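Local coordinates for isomaltose glucohydrolase (Kribbella flavida, PDB 5Z3E), which hydrolyses the alpha-1,6-glucosidic linkage of isomaltose from the non-reducing end, releasing beta-D-glucose and D-glucose, at residues Trp99-Leu104 and Glu172-Gly177; Gln149-Gly154 and Tyr194-Glu199; Val201-Val206 and Val256-Ser261. The protein carries 1 engineered substitution. One frame throughout, in Å; residues are numbered along the deposited sequence.

Interaction 1 of 3, residues Trp99-Leu104 and Glu172-Gly177; sequences WVDGVL and ERWRAG
The indole of W174 meets D101 at its edge: CB of D101 lies near the ring plane, 3.7 Å from CD1 of W174. One face of this indole is overlaid toward its rim by CG of R173, the residue just before it. In the conformer described here, the guanidinium of R173 in turn has CZ2 of W174 over one face, so arginine and indole are folded against each other, and both are tied to D98, R173 by a salt bridge from NE and W174 by a hydrogen bond from NE1. H97 meets the W174 ring edge-to-face.

Beyond the ring edge, the carboxylate of D101 reaches the first turn of the helix for which W174 is the N-cap residue. CG of D101 is anti to the backbone N (chi1 171°), which sends the carboxylate across to that turn. There OD1 takes a weak hydrogen bond from the backbone N of G177, 2.9 Å long but strongly bent at 121°. OD2 comes within 3.2 Å of the carbonyl O of R173, a pairing of two acceptors; its strong partner is R105, with which it forms a salt bridge. The negative charge near the helix N-terminus is probably favourable to the helix dipole. G177 permits the close approach, since a CB on it would run into OD1 of D101. One turn further along, L104 adds a van der Waals contact, CD1 lying 3.7 Å from the carbonyl O of G177.

The contact, away from the active site, joins the C-terminal part of helix 90-105 to the turn before helix 175-188 and its first residues. Helix 151-167 lies against both partners, with W156 touching V100 and L104, and V160 touching W174, while W99 and V103 pack on F134 of strand 134-135.

Interaction 2 of 3, residues Gln149-Gly154 and Tyr194-Glu199; sequences QTDGYG and YDWWEE
Q149 drives its amide into the turn that carries the probable catalytic residues, and this is the tight part of the contact. In the modelled conformer its chain runs extended beyond CG (chi2 177°), bringing NE2 to the carbonyl O of D195 in a 2.6 Å hydrogen bond, bent to 133°. The same oxygen also accepts a hydrogen bond from the backbone N of E198, which closes a type I turn from D195 to E198; the two donors come from opposite faces of the carbonyl plane. OE1 of Q149 accepts a hydrogen bond from NH2 of R75.

The other half is looser. The D151 and W196 side chains cross obliquely, carboxylate and ring planes 24° apart, with OD2 of D151 3.6 Å from CD1 of W196. A water bridges the two segments, donating to OD1 of D151 (2.7 Å) and to the carbonyl O of Y194 (2.8 Å). An alanine in place of D151 would be likely to leave R75 without its salt-bridge mate at OD2 and the water with one anchor fewer.

E198, the probable proton donor, brings CG near NE2 of Q149, its side chain close to a bound glycerol. With D195, a predicted proton acceptor, it marks this loop as probably part of the active site in the (alpha/alpha)6-barrel of family 15 glycoside hydrolases.

Interaction 3 of 3, residues Val201-Val206 and Val256-Ser261; sequences VEHRHV and VKWLGS
An aromatic cluster of H203, H205 and W258 lies beside the probable active site, where H205 packs on D195, the predicted proton acceptor. H203 stacks face to face on the five-membered ring of W258, centroids 3.7 Å apart and planes at 13°, with NE1 of W258 over the centre of the imidazole. CB of H203 adds a CH-pi contact to the same face of the indole, while CB of S261, in the conformer given, lies against the opposite face. CG of W258 sits between its backbone N and carbonyl carbon (chi1 60°), a position that lays the indole face against H203. The H205 imidazole is steeply inclined to the indole, ND1 coming 3.6 Å from CB of W258, and NE2 of H205 is bonded to the carbonyl O of H200.

The backbones meet in a single beta bridge between H205 and W258. On one side of it N of L259 donates to the carbonyl O of R204 (2.9 Å) in a nearly straight bond; on the other, N of V206, at the start of helix 206-220, donates to the carbonyl O of K257 (3.1 Å) from above the carbonyl plane. A type II turn from W258 to S261 follows directly, its W258 carbonyl O bonded by N of S261 and, in the same conformer, by OG.

A water also joins the two loops, bound to ND1 of H203 and N of R204 and donating to the carbonyl O of L259. CD1 of L259 lies 3.8 Å from NE of R204, whose NH1 is bonded to the carbonyl O of D190. CD2 of L259 meets CG2 of V206 at 4.0 Å.

Interactions 1 and 2 have centres about 20 Å apart and alternate along the chain: 99-104, then 149-154, 172-177 and 194-199. Helix 151-167 spans the gap, its Y153 packing on L104 (CE1 to CD2 3.6 Å). Interaction 3 comes later in the chain, yet its centre is only about 12 Å from that of interaction 2; both draw on the loop between helices 175-188 and 206-220, and D195 packs on H205 (CB to CG 3.4 Å). Interactions 1 and 3 do not touch, their nearest atoms about 19 Å apart. The loop with the probable catalytic residues is thus held by 149-154 near 194-199 and by 256-261 near 201-206, whereas interaction 1 is remote from the active site.

Interaction 1 of 3, residues Trp99-Leu104 and Glu172-Gly177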
loop_
_atom_site.group_PDB
_atom_site.type_symbol
_atom_site.label_atom_id
_atom_site.label_comp_id
_atom_site.label_asym_id
_atom_site.label_seq_id
_atom_site.Cartn_x
_atom_site.Cartn_y
_atom_site.Cartn_z
ATOM N N TRP A 99 5.747 -14.730 -7.752
ATOM C CA TRP A 99 5.351 -14.018 -8.958
ATOM C C TRP A 99 6.096 -12.699 -9.063
ATOM O O TRP A 99 6.685 -12.398 -10.110
ATOM C CB TRP A 99 3.836 -13.836 -8.994
ATOM C CG TRP A 99 3.389 -13.051 -10.179
ATOM C CD1 TRP A 99 3.218 -13.499 -11.442
ATOM C CD2 TRP A 99 3.097 -11.646 -10.206
ATOM N NE1 TRP A 99 2.854 -12.474 -12.270
ATOM C CE2 TRP A 99 2.760 -11.318 -11.544
ATOM C CE3 TRP A 99 3.069 -10.644 -9.241
ATOM C CZ2 TRP A 99 2.428 -10.034 -11.912
ATOM C CZ3 TRP A 99 2.721 -9.384 -9.610
ATOM C CH2 TRP A 99 2.413 -9.080 -10.934
ATOM N N VAL A 100 6.082 -11.901 -7.998
ATOM C CA VAL A 100 6.749 -10.610 -8.036
ATOM C C VAL A 100 8.244 -10.781 -8.314
ATOM O O VAL A 100 8.826 -10.078 -9.139
ATOM C CB VAL A 100 6.553 -9.811 -6.731
ATOM C CG1 VAL A 100 7.331 -8.515 -6.804
ATOM C CG2 VAL A 100 5.082 -9.546 -6.435
ATOM N N ASP A 101 8.871 -11.679 -7.571
ATOM C CA ASP A 101 10.303 -11.937 -7.751
ATOM C C ASP A 101 10.604 -12.246 -9.213
ATOM O O ASP A 101 11.527 -11.682 -9.801
ATOM C CB ASP A 101 10.678 -13.091 -6.829
ATOM C CG ASP A 101 12.078 -13.654 -7.018
ATOM O OD1 ASP A 101 13.012 -12.872 -7.247
ATOM O OD2 ASP A 101 12.177 -14.895 -6.888
ATOM N N GLY A 102 9.846 -13.154 -9.815
ATOM C CA GLY A 102 10.117 -13.502 -11.196
ATOM C C GLY A 102 9.900 -12.348 -12.148
ATOM O O GLY A 102 10.653 -12.174 -13.126
ATOM N N VAL A 103 8.877 -11.550 -11.910
ATOM C CA VAL A 103 8.623 -10.370 -12.720
ATOM C C VAL A 103 9.798 -9.411 -12.634
ATOM O O VAL A 103 10.215 -8.846 -13.656
ATOM C CB VAL A 103 7.295 -9.725 -12.275
ATOM C CG1 VAL A 103 7.141 -8.318 -12.805
ATOM C CG2 VAL A 103 6.122 -10.602 -12.704
ATOM N N LEU A 104 10.321 -9.194 -11.425
ATOM C CA LEU A 104 11.432 -8.284 -11.225
ATOM C C LEU A 104 12.744 -8.822 -11.778
ATOM O O LEU A 104 13.513 -8.059 -12.367
ATOM C CB LEU A 104 11.591 -7.933 -9.733
ATOM C CG LEU A 104 10.459 -7.084 -9.178
ATOM C CD1 LEU A 104 10.680 -6.896 -7.701
ATOM C CD2 LEU A 104 10.326 -5.803 -9.928
ATOM N N GLU A 172 16.654 -16.037 0.377
ATOM C CA GLU A 172 17.349 -16.328 -0.878
ATOM C C GLU A 172 16.374 -16.781 -1.959
ATOM O O GLU A 172 16.643 -16.611 -3.149
ATOM C CB GLU A 172 18.485 -17.329 -0.651
ATOM C CG GLU A 172 19.376 -17.570 -1.854
ATOM C CD GLU A 172 20.239 -16.403 -2.292
ATOM O OE1 GLU A 172 20.403 -15.432 -1.567
ATOM O OE2 GLU A 172 20.803 -16.484 -3.395
ATOM N N ARG A 173 15.219 -17.355 -1.576
ATOM C CA ARG A 173 14.174 -17.706 -2.539
ATOM C C ARG A 173 13.780 -16.536 -3.433
ATOM O O ARG A 173 13.428 -16.758 -4.593
ATOM C CB ARG A 173 12.957 -18.219 -1.750
ATOM C CG ARG A 173 11.693 -18.513 -2.569
ATOM C CD ARG A 173 10.699 -19.245 -1.726
ATOM N NE ARG A 173 9.427 -19.399 -2.426
ATOM C CZ ARG A 173 8.328 -19.913 -1.875
ATOM N NH1 ARG A 173 8.368 -20.345 -0.624
ATOM N NH2 ARG A 173 7.194 -19.973 -2.550
ATOM N N TRP A 174 13.803 -15.320 -2.881
ATOM C CA TRP A 174 13.319 -14.123 -3.572
ATOM C C TRP A 174 14.405 -13.059 -3.730
ATOM O O TRP A 174 14.128 -11.946 -4.170
ATOM C CB TRP A 174 12.116 -13.541 -2.816
ATOM C CG TRP A 174 10.979 -14.513 -2.704
ATOM C CD1 TRP A 174 10.270 -15.056 -3.729
ATOM C CD2 TRP A 174 10.398 -15.054 -1.502
ATOM N NE1 TRP A 174 9.292 -15.895 -3.256
ATOM C CE2 TRP A 174 9.357 -15.906 -1.891
ATOM C CE3 TRP A 174 10.668 -14.914 -0.136
ATOM C CZ2 TRP A 174 8.562 -16.587 -0.957
ATOM C CZ3 TRP A 174 9.898 -15.610 0.764
ATOM C CH2 TRP A 174 8.857 -16.425 0.356
ATOM N N ARG A 175 15.648 -13.389 -3.385
ATOM C CA ARG A 175 16.709 -12.399 -3.275
ATOM C C ARG A 175 17.031 -11.708 -4.589
ATOM O O ARG A 175 17.284 -10.493 -4.590
ATOM C CB ARG A 175 17.957 -13.053 -2.677
ATOM C CG ARG A 175 19.223 -12.210 -2.744
ATOM C CD ARG A 175 19.157 -10.957 -1.869
ATOM N NE ARG A 175 20.437 -10.241 -1.941
ATOM C CZ ARG A 175 21.543 -10.605 -1.301
ATOM N NH1 ARG A 175 21.503 -11.530 -0.353
ATOM N NH2 ARG A 175 22.691 -10.003 -1.585
ATOM N N ALA A 176 17.098 -12.439 -5.705
ATOM C CA ALA A 176 17.501 -11.777 -6.938
ATOM C C ALA A 176 16.466 -10.735 -7.354
ATOM O O ALA A 176 16.821 -9.699 -7.924
ATOM C CB ALA A 176 17.811 -12.778 -8.020
ATOM N N GLY A 177 15.188 -10.968 -7.056
ATOM C CA GLY A 177 14.167 -9.957 -7.296
ATOM C C GLY A 177 14.270 -8.774 -6.323
ATOM O O GLY A 177 14.151 -7.622 -6.732
#

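Interaction 2 of 3, residues Gln149-Gly154 and Tyr194-Glu199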
loop_
_atom_site.group_PDB
_atom_site.type_symbol
_atom_site.label_atom_id
_atom_site.label_comp_id
_atom_site.label_asym_id
_atom_site.label_seq_id
_atom_site.Cartn_x
_atom_site.Cartn_y
_atom_site.Cartn_z
ATOM N N GLN A 149 5.018 5.410 -10.860
ATOM C CA GLN A 149 4.946 5.335 -9.404
ATOM C C GLN A 149 6.112 4.502 -8.912
ATOM O O GLN A 149 6.399 3.450 -9.511
ATOM C CB GLN A 149 3.665 4.625 -8.934
ATOM C CG GLN A 149 2.388 5.433 -9.165
ATOM C CD GLN A 149 1.119 4.677 -8.758
ATOM O OE1 GLN A 149 1.090 3.463 -8.761
ATOM N NE2 GLN A 149 0.076 5.392 -8.400
ATOM N N THR A 150 6.715 4.876 -7.789
ATOM C CA THR A 150 7.753 4.059 -7.169
ATOM C C THR A 150 7.303 3.368 -5.887
ATOM O O THR A 150 8.040 2.536 -5.360
ATOM C CB THR A 150 8.981 4.909 -6.908
ATOM O OG1 THR A 150 8.540 6.056 -6.202
ATOM C CG2 THR A 150 9.696 5.270 -8.220
ATOM N N ASP A 151 6.126 3.704 -5.361
ATOM C CA ASP A 151 5.724 3.182 -4.051
ATOM C C ASP A 151 5.644 1.672 -4.006
ATOM O O ASP A 151 5.988 1.057 -2.988
ATOM C CB ASP A 151 4.384 3.780 -3.590
ATOM C CG ASP A 151 3.246 3.452 -4.496
ATOM O OD1 ASP A 151 3.262 3.947 -5.644
ATOM O OD2 ASP A 151 2.363 2.672 -4.083
ATOM N N GLY A 152 5.150 1.050 -5.072
ATOM C CA GLY A 152 4.868 -0.370 -5.018
ATOM C C GLY A 152 6.105 -1.216 -4.810
ATOM O O GLY A 152 6.066 -2.257 -4.159
ATOM N N TYR A 153 7.235 -0.779 -5.364
ATOM C CA TYR A 153 8.479 -1.497 -5.188
ATOM C C TYR A 153 8.936 -1.450 -3.736
ATOM O O TYR A 153 9.458 -2.433 -3.209
ATOM C CB TYR A 153 9.558 -0.927 -6.158
ATOM C CG TYR A 153 9.125 -1.104 -7.604
ATOM C CD1 TYR A 153 9.225 -2.340 -8.230
ATOM C CD2 TYR A 153 8.558 -0.088 -8.338
ATOM C CE1 TYR A 153 8.733 -2.547 -9.504
ATOM C CE2 TYR A 153 8.055 -0.284 -9.600
ATOM C CZ TYR A 153 8.116 -1.536 -10.191
ATOM O OH TYR A 153 7.602 -1.829 -11.425
ATOM N N GLY A 154 8.748 -0.301 -3.075
ATOM C CA GLY A 154 9.058 -0.205 -1.656
ATOM C C GLY A 154 8.148 -1.080 -0.816
ATOM O O GLY A 154 8.592 -1.764 0.116
ATOM N N TYR A 194 3.817 10.122 -9.742
ATOM C CA TYR A 194 2.415 10.179 -9.347
ATOM C C TYR A 194 2.262 9.553 -7.954
ATOM O O TYR A 194 2.990 8.622 -7.591
ATOM C CB TYR A 194 1.532 9.417 -10.334
ATOM C CG TYR A 194 1.464 9.977 -11.749
ATOM C CD1 TYR A 194 2.366 9.551 -12.723
ATOM C CD2 TYR A 194 0.504 10.871 -12.140
ATOM C CE1 TYR A 194 2.311 9.994 -14.034
ATOM C CE2 TYR A 194 0.443 11.319 -13.514
ATOM C CZ TYR A 194 1.362 10.856 -14.409
ATOM O OH TYR A 194 1.282 11.294 -15.721
ATOM N N ASP A 195 1.288 10.049 -7.211
ATOM C CA ASP A 195 0.970 9.523 -5.897
ATOM C C ASP A 195 0.260 8.172 -6.001
ATOM O O ASP A 195 0.028 7.661 -7.103
ATOM C CB ASP A 195 0.209 10.553 -5.078
ATOM C CG ASP A 195 -1.156 10.930 -5.611
ATOM O OD1 ASP A 195 -1.708 10.199 -6.436
ATOM O OD2 ASP A 195 -1.653 11.979 -5.118
ATOM N N TRP A 196 -0.094 7.587 -4.855
ATOM C CA TRP A 196 -0.783 6.302 -4.867
ATOM C C TRP A 196 -2.033 6.363 -5.716
ATOM O O TRP A 196 -2.476 5.346 -6.234
ATOM C CB TRP A 196 -1.239 5.850 -3.488
ATOM C CG TRP A 196 -0.210 5.496 -2.451
ATOM C CD1 TRP A 196 1.177 5.666 -2.455
ATOM C CD2 TRP A 196 -0.530 4.949 -1.172
ATOM N NE1 TRP A 196 1.688 5.227 -1.252
ATOM C CE2 TRP A 196 0.676 4.810 -0.435
ATOM C CE3 TRP A 196 -1.719 4.549 -0.580
ATOM C CZ2 TRP A 196 0.704 4.287 0.860
ATOM C CZ3 TRP A 196 -1.680 4.006 0.702
ATOM C CH2 TRP A 196 -0.489 3.903 1.405
ATOM N N TRP A 197 -2.637 7.545 -5.817
ATOM C CA TRP A 197 -3.895 7.791 -6.479
ATOM C C TRP A 197 -3.738 8.203 -7.936
ATOM O O TRP A 197 -4.707 8.571 -8.592
ATOM C CB TRP A 197 -4.687 8.843 -5.706
ATOM C CG TRP A 197 -4.643 8.677 -4.219
ATOM C CD1 TRP A 197 -4.333 9.669 -3.322
ATOM C CD2 TRP A 197 -4.909 7.506 -3.430
ATOM N NE1 TRP A 197 -4.404 9.190 -2.050
ATOM C CE2 TRP A 197 -4.757 7.869 -2.086
ATOM C CE3 TRP A 197 -5.247 6.173 -3.731
ATOM C CZ2 TRP A 197 -4.976 6.969 -1.049
ATOM C CZ3 TRP A 197 -5.457 5.289 -2.687
ATOM C CH2 TRP A 197 -5.321 5.693 -1.370
ATOM N N GLU A 198 -2.528 8.123 -8.473
ATOM C CA GLU A 198 -2.252 8.487 -9.876
ATOM C C GLU A 198 -2.435 9.932 -10.183
ATOM O O GLU A 198 -2.872 10.300 -11.278
ATOM C CB GLU A 198 -2.998 7.626 -10.875
ATOM C CG GLU A 198 -2.657 6.271 -10.719
ATOM C CD GLU A 198 -3.265 5.367 -11.753
ATOM O OE1 GLU A 198 -3.957 5.845 -12.695
ATOM O OE2 GLU A 198 -2.987 4.153 -11.636
ATOM N N GLU A 199 -2.034 10.770 -9.257
ATOM C CA GLU A 199 -2.140 12.214 -9.411
ATOM C C GLU A 199 -0.785 12.900 -9.182
ATOM O O GLU A 199 0.069 12.406 -8.437
ATOM C CB GLU A 199 -3.157 12.807 -8.441
ATOM C CG GLU A 199 -4.576 12.233 -8.595
ATOM C CD GLU A 199 -5.415 12.935 -9.648
ATOM O OE1 GLU A 199 -6.426 12.360 -10.102
ATOM O OE2 GLU A 199 -5.094 14.052 -9.999
HETATM O O HOH W 1 3.765 6.600 -5.812
#

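Interaction 3 of 3, residues Val201-Val206 and Val256-Ser261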
loop_
_atom_site.group_PDB
_atom_site.type_symbol
_atom_site.label_atom_id
_atom_site.label_comp_id
_atom_site.label_asym_id
_atom_site.label_seq_id
_atom_site.Cartn_x
_atom_site.Cartn_y
_atom_site.Cartn_z
ATOM N N VAL A 201 2.206 14.161 -10.898
ATOM C CA VAL A 201 3.484 13.566 -11.264
ATOM C C VAL A 201 4.679 14.424 -10.911
ATOM O O VAL A 201 5.792 13.915 -10.811
ATOM C CB VAL A 201 3.497 13.256 -12.766
ATOM C CG1 VAL A 201 3.585 14.504 -13.627
ATOM C CG2 VAL A 201 4.612 12.299 -13.128
ATOM N N GLU A 202 4.474 15.741 -10.776
ATOM C CA GLU A 202 5.583 16.646 -10.524
ATOM C C GLU A 202 5.999 16.707 -9.057
ATOM O O GLU A 202 7.053 17.277 -8.752
ATOM C CB GLU A 202 5.300 18.063 -11.036
ATOM C CG GLU A 202 4.429 18.945 -10.199
ATOM C CD GLU A 202 2.979 18.750 -10.360
ATOM O OE1 GLU A 202 2.475 17.660 -10.739
ATOM O OE2 GLU A 202 2.270 19.793 -10.087
ATOM N N HIS A 203 5.182 16.156 -8.162
ATOM C CA HIS A 203 5.415 16.250 -6.748
ATOM C C HIS A 203 6.057 14.989 -6.177
ATOM O O HIS A 203 6.188 13.973 -6.853
ATOM C CB HIS A 203 4.095 16.652 -6.036
ATOM C CG HIS A 203 3.820 18.103 -6.141
ATOM N ND1 HIS A 203 4.723 19.027 -5.677
ATOM C CD2 HIS A 203 2.765 18.794 -6.643
ATOM C CE1 HIS A 203 4.214 20.232 -5.884
ATOM N NE2 HIS A 203 3.037 20.121 -6.485
ATOM N N ARG A 204 6.495 15.110 -4.920
ATOM C CA ARG A 204 7.105 14.011 -4.174
ATOM C C ARG A 204 6.226 13.773 -2.966
ATOM O O ARG A 204 6.089 14.625 -2.080
ATOM C CB ARG A 204 8.548 14.328 -3.824
ATOM C CG ARG A 204 9.389 14.450 -5.091
ATOM C CD ARG A 204 10.850 14.576 -4.897
ATOM N NE ARG A 204 11.223 15.837 -4.289
ATOM C CZ ARG A 204 12.463 16.124 -3.950
ATOM N NH1 ARG A 204 13.435 15.246 -4.186
ATOM N NH2 ARG A 204 12.749 17.274 -3.373
ATOM N N HIS A 205 5.566 12.629 -2.990
ATOM C CA HIS A 205 4.445 12.348 -2.107
ATOM C C HIS A 205 4.932 11.653 -0.858
ATOM O O HIS A 205 5.696 10.698 -0.932
ATOM C CB HIS A 205 3.405 11.523 -2.863
ATOM C CG HIS A 205 2.966 12.236 -4.076
ATOM N ND1 HIS A 205 2.067 13.278 -4.020
ATOM C CD2 HIS A 205 3.407 12.107 -5.352
ATOM C CE1 HIS A 205 1.958 13.747 -5.246
ATOM N NE2 HIS A 205 2.760 13.071 -6.075
ATOM N N VAL A 206 4.491 12.110 0.311
ATOM C CA VAL A 206 5.031 11.603 1.559
ATOM C C VAL A 206 4.690 10.126 1.772
ATOM O O VAL A 206 5.550 9.400 2.288
ATOM C CB VAL A 206 4.656 12.540 2.718
ATOM C CG1 VAL A 206 5.052 11.970 4.066
ATOM C CG2 VAL A 206 5.341 13.886 2.508
ATOM N N VAL A 256 2.385 15.931 5.779
ATOM C CA VAL A 256 1.576 16.485 4.708
ATOM C C VAL A 256 1.610 15.594 3.483
ATOM O O VAL A 256 2.461 14.719 3.337
ATOM C CB VAL A 256 1.975 17.927 4.374
ATOM C CG1 VAL A 256 1.684 18.838 5.556
ATOM C CG2 VAL A 256 3.426 18.004 3.951
ATOM N N LYS A 257 0.667 15.866 2.587
ATOM C CA LYS A 257 0.400 15.027 1.448
ATOM C C LYS A 257 1.598 14.895 0.504
ATOM O O LYS A 257 1.950 13.784 0.073
ATOM C CB LYS A 257 -0.832 15.632 0.793
ATOM C CG LYS A 257 -1.262 15.083 -0.458
ATOM C CD LYS A 257 -2.677 15.558 -0.791
ATOM C CE LYS A 257 -2.962 15.205 -2.138
ATOM N NZ LYS A 257 -3.230 13.853 -2.287
ATOM N N TRP A 258 2.213 16.000 0.152
ATOM C CA TRP A 258 3.432 15.994 -0.641
ATOM C C TRP A 258 4.352 17.065 -0.095
ATOM O O TRP A 258 3.945 17.996 0.601
ATOM C CB TRP A 258 3.162 16.129 -2.144
ATOM C CG TRP A 258 2.458 17.365 -2.638
ATOM C CD1 TRP A 258 2.948 18.639 -2.681
ATOM C CD2 TRP A 258 1.179 17.409 -3.283
ATOM N NE1 TRP A 258 2.045 19.466 -3.307
ATOM C CE2 TRP A 258 0.958 18.734 -3.692
ATOM C CE3 TRP A 258 0.218 16.459 -3.573
ATOM C CZ2 TRP A 258 -0.199 19.122 -4.384
ATOM C CZ3 TRP A 258 -0.928 16.847 -4.243
ATOM C CH2 TRP A 258 -1.122 18.165 -4.638
ATOM N N LEU A 259 5.644 16.925 -0.391
ATOM C CA LEU A 259 6.602 17.911 0.085
ATOM C C LEU A 259 6.164 19.281 -0.363
ATOM O O LEU A 259 5.817 19.470 -1.546
ATOM C CB LEU A 259 7.999 17.617 -0.462
ATOM C CG LEU A 259 8.573 16.231 -0.159
ATOM C CD1 LEU A 259 9.967 16.152 -0.720
ATOM C CD2 LEU A 259 8.550 15.886 1.340
ATOM N N GLY A 260 6.163 20.256 0.537
ATOM C CA GLY A 260 5.789 21.600 0.173
ATOM C C GLY A 260 4.289 21.879 0.157
ATOM O O GLY A 260 3.896 22.936 -0.332
ATOM N N SER A 261 3.443 20.981 0.629
ATOM C CA SER A 261 2.014 21.231 0.759
ATOM C C SER A 261 1.667 21.407 2.218
ATOM O O SER A 261 2.449 21.064 3.111
ATOM C CB SER A 261 1.218 20.016 0.201
ATOM O OG SER A 261 1.409 18.905 1.011
HETATM O O HOH W 2 6.384 17.844 -3.820
#